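Local coordinates for SxtG (Microseira wollei, PDB 6U1R), which is an amidinotransferase of the saxitoxin biosynthetic pathway, probably passing an amidino group to its acceptor through a covalent cysteine intermediate, at residues N322-E334 against G364-R376. Sequence-based numbering, arbitrary orientation.
Sequences NVLMLDEERVIVE and GSFHCATLDVRRR
Met-325 O accepts two hydrogen bonds from the guanidinium end of Arg-375, 2.9 Å from NH1 and 3.0 Å from NH2; the oxygen lies close to the guanidinium plane, and NH2 approaches in the carbonyl plane, NH1 from above it. The arginine chain is extended from CG to NE, and NE forms a salt bridge with Asp-372 OD2 (2.7 Å); together with the two bonds to Met-325 O this fixes the rotation of the guanidinium. Leu-324 CD1 lies at the guanidinium edge and meets Thr-370 OG1 tip to tip. Near the start of 322-334, Asn-322 OD1 accepts a nearly straight bond from Cys-368 N (3.1 Å, 167°) and a weak one from Ser-365 N, while Asn-322 O receives His-367 N from above its carbonyl plane. Asn-322, just ahead of the hairpin strands 324-325 and 330-334, thereby holds the loop of the predicted nucleophile Cys-368, which lies within a type I turn from His-367 to Thr-370; the predicted active-site residue His-264 is close by. Asn-322 ND2 and His-367 both have Asp-266 as polar partner. Ile-332 CG2 sits over the centre of the Phe-366 ring, 3.5 Å from the centroid in a CH-pi contact.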
ATOM      1  N   ASN A 322     -28.013  -6.310   0.749  1.00 14.38           N
ATOM      2  CA  ASN A 322     -26.636  -6.798   0.803  1.00 14.01           C
ATOM      3  C   ASN A 322     -26.580  -8.282   0.442  1.00 15.34           C
ATOM      4  O   ASN A 322     -25.993  -9.085   1.173  1.00 13.75           O
ATOM      5  CB  ASN A 322     -26.078  -6.540   2.209  1.00 12.89           C
ATOM      6  CG  ASN A 322     -24.569  -6.548   2.275  1.00 14.70           C
ATOM      7  OD1 ASN A 322     -23.971  -7.338   3.026  1.00 14.29           O
ATOM      8  ND2 ASN A 322     -23.938  -5.624   1.551  1.00 15.52           N
ATOM      9  N   VAL A 323     -27.160  -8.642  -0.706  1.00 14.67           N
ATOM     10  CA  VAL A 323     -27.240 -10.029  -1.165  1.00 14.15           C
ATOM     11  C   VAL A 323     -25.928 -10.481  -1.796  1.00 13.41           C
ATOM     12  O   VAL A 323     -25.055  -9.663  -2.116  1.00 13.60           O
ATOM     13  CB  VAL A 323     -28.396 -10.196  -2.170  1.00 13.73           C
ATOM     14  CG1 VAL A 323     -29.748  -9.973  -1.480  1.00 14.64           C
ATOM     15  CG2 VAL A 323     -28.210  -9.244  -3.363  1.00 15.27           C
ATOM     16  N   LEU A 324     -25.790 -11.793  -1.988  1.00 13.88           N
ATOM     17  CA  LEU A 324     -24.608 -12.397  -2.611  1.00 14.10           C
ATOM     18  C   LEU A 324     -25.088 -13.312  -3.731  1.00 15.13           C
ATOM     19  O   LEU A 324     -25.889 -14.216  -3.485  1.00 13.85           O
ATOM     20  CB  LEU A 324     -23.764 -13.192  -1.602  1.00 13.69           C
ATOM     21  CG  LEU A 324     -22.556 -13.943  -2.192  1.00 14.27           C
ATOM     22  CD1 LEU A 324     -21.526 -12.955  -2.688  1.00 13.25           C
ATOM     23  CD2 LEU A 324     -21.926 -14.934  -1.206  1.00 14.18           C
ATOM     24  N   MET A 325     -24.586 -13.078  -4.943  1.00 14.18           N
ATOM     25  CA  MET A 325     -24.905 -13.896  -6.108  1.00 14.65           C
ATOM     26  C   MET A 325     -23.926 -15.061  -6.208  1.00 14.96           C
ATOM     27  O   MET A 325     -22.711 -14.849  -6.207  1.00 15.18           O
ATOM     28  CB  MET A 325     -24.822 -13.079  -7.399  1.00 12.76           C
ATOM     29  CG  MET A 325     -25.692 -11.817  -7.465  1.00 14.44           C
ATOM     30  SD  MET A 325     -27.416 -12.131  -7.208  1.00 17.66           S
ATOM     31  CE  MET A 325     -27.798 -13.195  -8.601  1.00 17.42           C
ATOM     32  N   LEU A 326     -24.459 -16.274  -6.358  1.00 15.69           N
ATOM     33  CA  LEU A 326     -23.641 -17.444  -6.651  1.00 16.73           C
ATOM     34  C   LEU A 326     -23.451 -17.669  -8.142  1.00 17.44           C
ATOM     35  O   LEU A 326     -22.494 -18.351  -8.543  1.00 17.96           O
ATOM     36  CB  LEU A 326     -24.276 -18.687  -6.023  1.00 16.99           C
ATOM     37  CG  LEU A 326     -24.663 -18.567  -4.549  1.00 19.04           C
ATOM     38  CD1 LEU A 326     -25.170 -19.895  -4.002  1.00 20.56           C
ATOM     39  CD2 LEU A 326     -23.500 -18.027  -3.710  1.00 20.20           C
ATOM     40  N   ASP A 327     -24.366 -17.152  -8.953  1.00 17.91           N
ATOM     41  CA  ASP A 327     -24.249 -17.040 -10.405  1.00 17.95           C
ATOM     42  C   ASP A 327     -25.299 -16.008 -10.802  1.00 17.60           C
ATOM     43  O   ASP A 327     -25.774 -15.257  -9.945  1.00 17.46           O
ATOM     44  CB  ASP A 327     -24.400 -18.404 -11.104  1.00 19.32           C
ATOM     45  CG  ASP A 327     -25.683 -19.125 -10.749  1.00 22.10           C
ATOM     46  OD1 ASP A 327     -26.708 -18.466 -10.467  1.00 20.23           O
ATOM     47  OD2 ASP A 327     -25.654 -20.381 -10.758  1.00 22.95           O
ATOM     48  N   GLU A 328     -25.676 -15.969 -12.083  1.00 17.85           N
ATOM     49  CA  GLU A 328     -26.636 -14.961 -12.522  1.00 19.72           C
ATOM     50  C   GLU A 328     -28.049 -15.188 -11.986  1.00 19.01           C
ATOM     51  O   GLU A 328     -28.899 -14.295 -12.121  1.00 20.54           O
ATOM     52  CB  GLU A 328     -26.670 -14.913 -14.049  1.00 20.75           C
ATOM     53  CG  GLU A 328     -25.340 -14.502 -14.640  1.00 20.51           C
ATOM     54  CD  GLU A 328     -25.363 -14.336 -16.143  1.00 24.54           C
ATOM     55  OE1 GLU A 328     -26.466 -14.359 -16.736  1.00 26.36           O
ATOM     56  OE2 GLU A 328     -24.269 -14.165 -16.728  1.00 24.59           O
ATOM     57  N   GLU A 329     -28.318 -16.336 -11.374  1.00 19.23           N
ATOM     58  CA  GLU A 329     -29.662 -16.708 -10.945  1.00 19.84           C
ATOM     59  C   GLU A 329     -29.776 -16.905  -9.440  1.00 20.80           C
ATOM     60  O   GLU A 329     -30.714 -16.391  -8.821  1.00 19.83           O
ATOM     61  CB  GLU A 329     -30.078 -17.988 -11.697  1.00 25.68           C
ATOM     62  CG  GLU A 329     -31.404 -18.572 -11.270  1.00 33.43           C
ATOM     63  CD  GLU A 329     -31.770 -19.847 -12.044  1.00 44.17           C
ATOM     64  OE1 GLU A 329     -30.865 -20.463 -12.650  1.00 46.90           O
ATOM     65  OE2 GLU A 329     -32.960 -20.237 -12.039  1.00 45.97           O
ATOM     66  N   ARG A 330     -28.864 -17.665  -8.834  1.00 17.84           N
ATOM     67  CA  ARG A 330     -28.953 -18.015  -7.426  1.00 18.37           C
ATOM     68  C   ARG A 330     -28.425 -16.874  -6.563  1.00 17.52           C
ATOM     69  O   ARG A 330     -27.307 -16.390  -6.783  1.00 16.84           O
ATOM     70  CB  ARG A 330     -28.150 -19.284  -7.139  1.00 19.08           C
ATOM     71  CG  ARG A 330     -28.752 -20.586  -7.727  1.00 22.00           C
ATOM     72  CD  ARG A 330     -27.812 -21.778  -7.482  1.00 22.39           C
ATOM     73  NE  ARG A 330     -26.550 -21.633  -8.206  1.00 22.78           N
ATOM     74  CZ  ARG A 330     -25.401 -22.248  -7.905  1.00 25.48           C
ATOM     75  NH1 ARG A 330     -25.314 -23.057  -6.861  1.00 24.91           N
ATOM     76  NH2 ARG A 330     -24.318 -22.037  -8.651  1.00 25.64           N
ATOM     77  N   VAL A 331     -29.221 -16.461  -5.585  1.00 17.68           N
ATOM     78  CA  VAL A 331     -28.918 -15.298  -4.746  1.00 15.94           C
ATOM     79  C   VAL A 331     -29.229 -15.629  -3.290  1.00 17.01           C
ATOM     80  O   VAL A 331     -30.329 -16.092  -2.974  1.00 16.55           O
ATOM     81  CB  VAL A 331     -29.705 -14.048  -5.214  1.00 14.87           C
ATOM     82  CG1 VAL A 331     -31.194 -14.321  -5.339  1.00 18.62           C
ATOM     83  CG2 VAL A 331     -29.443 -12.864  -4.286  1.00 15.90           C
ATOM     84  N   ILE A 332     -28.251 -15.403  -2.396  1.00 16.53           N
ATOM     85  CA  ILE A 332     -28.452 -15.602  -0.967  1.00 15.57           C
ATOM     86  C   ILE A 332     -29.040 -14.317  -0.398  1.00 15.80           C
ATOM     87  O   ILE A 332     -28.523 -13.215  -0.649  1.00 16.28           O
ATOM     88  CB  ILE A 332     -27.138 -16.000  -0.265  1.00 15.57           C
ATOM     89  CG1 ILE A 332     -26.705 -17.407  -0.737  1.00 18.87           C
ATOM     90  CG2 ILE A 332     -27.301 -15.991   1.254  1.00 15.59           C
ATOM     91  CD1 ILE A 332     -25.381 -17.864  -0.233  1.00 22.57           C
ATOM     92  N   VAL A 333     -30.117 -14.459   0.373  1.00 15.29           N
ATOM     93  CA  VAL A 333     -30.888 -13.334   0.891  1.00 14.45           C
ATOM     94  C   VAL A 333     -31.400 -13.732   2.268  1.00 15.61           C
ATOM     95  O   VAL A 333     -31.585 -14.919   2.567  1.00 15.88           O
ATOM     96  CB  VAL A 333     -32.022 -12.963  -0.097  1.00 17.17           C
ATOM     97  CG1 VAL A 333     -32.780 -14.178  -0.490  1.00 20.06           C
ATOM     98  CG2 VAL A 333     -32.966 -11.904   0.465  1.00 16.37           C
ATOM     99  N   GLU A 334     -31.599 -12.734   3.126  1.00 15.61           N
ATOM    100  CA  GLU A 334     -31.859 -12.990   4.536  1.00 15.37           C
ATOM    101  C   GLU A 334     -33.329 -13.331   4.791  1.00 16.60           C
ATOM    102  O   GLU A 334     -34.243 -12.733   4.215  1.00 15.45           O
ATOM    103  CB  GLU A 334     -31.441 -11.780   5.370  1.00 15.85           C
ATOM    104  CG  GLU A 334     -31.026 -12.119   6.812  1.00 15.70           C
ATOM    105  CD  GLU A 334     -32.206 -12.405   7.744  1.00 18.57           C
ATOM    106  OE1 GLU A 334     -33.267 -11.752   7.604  1.00 19.33           O
ATOM    107  OE2 GLU A 334     -32.064 -13.270   8.642  1.00 17.43           O
ATOM    108  N   GLY A 364     -22.217  -5.862   8.702  1.00 17.68           N
ATOM    109  CA  GLY A 364     -22.350  -6.440   7.376  1.00 17.26           C
ATOM    110  C   GLY A 364     -23.427  -7.501   7.288  1.00 16.29           C
ATOM    111  O   GLY A 364     -23.931  -8.008   8.292  1.00 14.42           O
ATOM    112  N   SER A 365     -23.765  -7.847   6.042  1.00 15.14           N
ATOM    113  CA  SER A 365     -24.516  -9.064   5.763  1.00 13.80           C
ATOM    114  C   SER A 365     -23.725  -9.852   4.718  1.00 13.58           C
ATOM    115  O   SER A 365     -22.495  -9.757   4.696  1.00 14.27           O
ATOM    116  CB  SER A 365     -25.947  -8.739   5.314  1.00 15.70           C
ATOM    117  OG  SER A 365     -26.743  -9.916   5.228  1.00 15.21           O
ATOM    118  N   PHE A 366     -24.396 -10.613   3.841  1.00 13.91           N
ATOM    119  CA  PHE A 366     -23.701 -11.638   3.048  1.00 13.20           C
ATOM    120  C   PHE A 366     -22.625 -11.039   2.137  1.00 12.94           C
ATOM    121  O   PHE A 366     -21.520 -11.584   2.016  1.00 14.06           O
ATOM    122  CB  PHE A 366     -24.701 -12.428   2.194  1.00 12.77           C
ATOM    123  CG  PHE A 366     -25.865 -12.967   2.972  1.00 13.49           C
ATOM    124  CD1 PHE A 366     -25.691 -13.997   3.889  1.00 13.22           C
ATOM    125  CD2 PHE A 366     -27.139 -12.423   2.800  1.00 14.21           C
ATOM    126  CE1 PHE A 366     -26.766 -14.480   4.613  1.00 14.71           C
ATOM    127  CE2 PHE A 366     -28.201 -12.897   3.506  1.00 14.86           C
ATOM    128  CZ  PHE A 366     -28.028 -13.924   4.416  1.00 15.10           C
ATOM    129  N   HIS A 367     -22.951  -9.956   1.428  1.00 12.70           N
ATOM    130  CA  HIS A 367     -21.968  -9.366   0.529  1.00 12.38           C
ATOM    131  C   HIS A 367     -20.786  -8.788   1.309  1.00 12.75           C
ATOM    132  O   HIS A 367     -19.632  -8.969   0.912  1.00 13.02           O
ATOM    133  CB  HIS A 367     -22.647  -8.317  -0.359  1.00 12.69           C
ATOM    134  CG  HIS A 367     -21.791  -7.798  -1.479  1.00 12.60           C
ATOM    135  ND1 HIS A 367     -21.157  -6.576  -1.422  1.00 13.48           N
ATOM    136  CD2 HIS A 367     -21.497  -8.316  -2.696  1.00 13.33           C
ATOM    137  CE1 HIS A 367     -20.503  -6.364  -2.550  1.00 13.27           C
ATOM    138  NE2 HIS A 367     -20.689  -7.405  -3.342  1.00 13.61           N
ATOM    139  N   CYS A 368     -21.051  -8.115   2.436  1.00 13.67           N
ATOM    140  CA  CYS A 368     -19.980  -7.563   3.270  1.00 13.46           C
ATOM    141  C   CYS A 368     -19.069  -8.655   3.815  1.00 13.93           C
ATOM    142  O   CYS A 368     -17.864  -8.441   3.983  1.00 13.54           O
ATOM    143  CB  CYS A 368     -20.561  -6.803   4.458  1.00 14.25           C
ATOM    144  SG  CYS A 368     -21.447  -5.338   3.993  1.00 15.67           S
ATOM    145  N   ALA A 369     -19.658  -9.798   4.173  1.00 13.03           N
ATOM    146  CA  ALA A 369     -18.990 -10.890   4.849  1.00 13.73           C
ATOM    147  C   ALA A 369     -18.143 -11.737   3.916  1.00 13.35           C
ATOM    148  O   ALA A 369     -17.514 -12.688   4.393  1.00 14.32           O
ATOM    149  CB  ALA A 369     -20.029 -11.781   5.546  1.00 13.96           C
ATOM    150  N   THR A 370     -18.077 -11.404   2.623  1.00 13.75           N
ATOM    151  CA  THR A 370     -17.366 -12.231   1.659  1.00 14.17           C
ATOM    152  C   THR A 370     -16.434 -11.413   0.779  1.00 12.98           C
ATOM    153  O   THR A 370     -16.634 -10.216   0.555  1.00 13.82           O
ATOM    154  CB  THR A 370     -18.351 -12.998   0.752  1.00 14.13           C
ATOM    155  OG1 THR A 370     -19.268 -12.075   0.143  1.00 13.86           O
ATOM    156  CG2 THR A 370     -19.085 -14.070   1.555  1.00 14.42           C
ATOM    157  N   LEU A 371     -15.398 -12.078   0.275  1.00 13.30           N
ATOM    158  CA  LEU A 371     -14.597 -11.561  -0.825  1.00 14.21           C
ATOM    159  C   LEU A 371     -14.564 -12.652  -1.889  1.00 14.69           C
ATOM    160  O   LEU A 371     -13.972 -13.715  -1.670  1.00 13.12           O
ATOM    161  CB  LEU A 371     -13.178 -11.181  -0.374  1.00 14.48           C
ATOM    162  CG  LEU A 371     -12.363 -10.409  -1.420  1.00 14.61           C
ATOM    163  CD1 LEU A 371     -12.917  -8.984  -1.596  1.00 15.30           C
ATOM    164  CD2 LEU A 371     -10.886 -10.348  -1.085  1.00 16.25           C
ATOM    165  N   ASP A 372     -15.202 -12.394  -3.031  1.00 13.36           N
ATOM    166  CA  ASP A 372     -15.308 -13.381  -4.117  1.00 15.70           C
ATOM    167  C   ASP A 372     -14.033 -13.404  -4.953  1.00 16.14           C
ATOM    168  O   ASP A 372     -13.958 -12.808  -6.032  1.00 18.92           O
ATOM    169  CB  ASP A 372     -16.515 -13.075  -4.998  1.00 15.64           C
ATOM    170  CG  ASP A 372     -16.499 -11.664  -5.545  1.00 15.61           C
ATOM    171  OD1 ASP A 372     -16.255 -10.739  -4.749  1.00 17.33           O
ATOM    172  OD2 ASP A 372     -16.731 -11.470  -6.761  1.00 14.89           O
ATOM    173  N   VAL A 373     -13.047 -14.192  -4.512  1.00 15.23           N
ATOM    174  CA  VAL A 373     -11.751 -14.182  -5.182  1.00 15.07           C
ATOM    175  C   VAL A 373     -11.776 -14.912  -6.526  1.00 14.66           C
ATOM    176  O   VAL A 373     -10.964 -14.600  -7.402  1.00 14.64           O
ATOM    177  CB  VAL A 373     -10.656 -14.750  -4.247  1.00 16.71           C
ATOM    178  CG1 VAL A 373     -10.507 -13.853  -3.030  1.00 16.40           C
ATOM    179  CG2 VAL A 373     -10.968 -16.138  -3.804  1.00 17.60           C
ATOM    180  N   ARG A 374     -12.668 -15.878  -6.735  1.00 15.92           N
ATOM    181  CA  ARG A 374     -12.707 -16.569  -8.028  1.00 15.61           C
ATOM    182  C   ARG A 374     -14.141 -16.781  -8.483  1.00 14.71           C
ATOM    183  O   ARG A 374     -14.901 -17.525  -7.853  1.00 14.91           O
ATOM    184  CB  ARG A 374     -11.970 -17.907  -8.005  1.00 16.26           C
ATOM    185  CG  ARG A 374     -11.852 -18.483  -9.414  1.00 19.36           C
ATOM    186  CD  ARG A 374     -10.795 -19.580  -9.534  1.00 20.38           C
ATOM    187  NE  ARG A 374     -11.164 -20.758  -8.764  1.00 20.30           N
ATOM    188  CZ  ARG A 374     -10.709 -21.053  -7.548  1.00 21.46           C
ATOM    189  NH1 ARG A 374      -9.862 -20.257  -6.914  1.00 20.17           N
ATOM    190  NH2 ARG A 374     -11.120 -22.156  -6.954  1.00 23.19           N
ATOM    191  N   ARG A 375     -14.490 -16.099  -9.570  1.00 15.27           N
ATOM    192  CA  ARG A 375     -15.712 -16.322 -10.332  1.00 15.47           C
ATOM    193  C   ARG A 375     -15.306 -16.651 -11.764  1.00 16.38           C
ATOM    194  O   ARG A 375     -14.559 -15.896 -12.390  1.00 16.43           O
ATOM    195  CB  ARG A 375     -16.620 -15.090 -10.346  1.00 15.05           C
ATOM    196  CG  ARG A 375     -17.246 -14.697  -9.010  1.00 14.66           C
ATOM    197  CD  ARG A 375     -18.081 -13.437  -9.175  1.00 14.33           C
ATOM    198  NE  ARG A 375     -18.659 -13.049  -7.901  1.00 12.76           N
ATOM    199  CZ  ARG A 375     -19.746 -13.588  -7.376  1.00 14.50           C
ATOM    200  NH1 ARG A 375     -20.418 -14.540  -8.027  1.00 14.68           N
ATOM    201  NH2 ARG A 375     -20.174 -13.178  -6.182  1.00 14.05           N
ATOM    202  N   ARG A 376     -15.822 -17.749 -12.293  1.00 20.93           N
ATOM    203  CA  ARG A 376     -15.471 -18.176 -13.645  1.00 21.19           C
ATOM    204  C   ARG A 376     -15.923 -17.139 -14.673  1.00 20.10           C
ATOM    205  O   ARG A 376     -17.123 -16.885 -14.820  1.00 21.46           O
ATOM    206  CB  ARG A 376     -16.132 -19.530 -13.907  1.00 25.82           C
ATOM    207  CG  ARG A 376     -15.605 -20.283 -15.104  1.00 29.95           C
ATOM    208  CD  ARG A 376     -15.998 -21.767 -15.014  1.00 35.36           C
ATOM    209  NE  ARG A 376     -17.451 -21.963 -14.973  1.00 37.21           N
ATOM    210  CZ  ARG A 376     -18.164 -22.332 -13.903  1.00 39.24           C
ATOM    211  NH1 ARG A 376     -17.591 -22.557 -12.715  1.00 32.04           N
ATOM    212  NH2 ARG A 376     -19.480 -22.474 -14.020  1.00 33.34           N
TER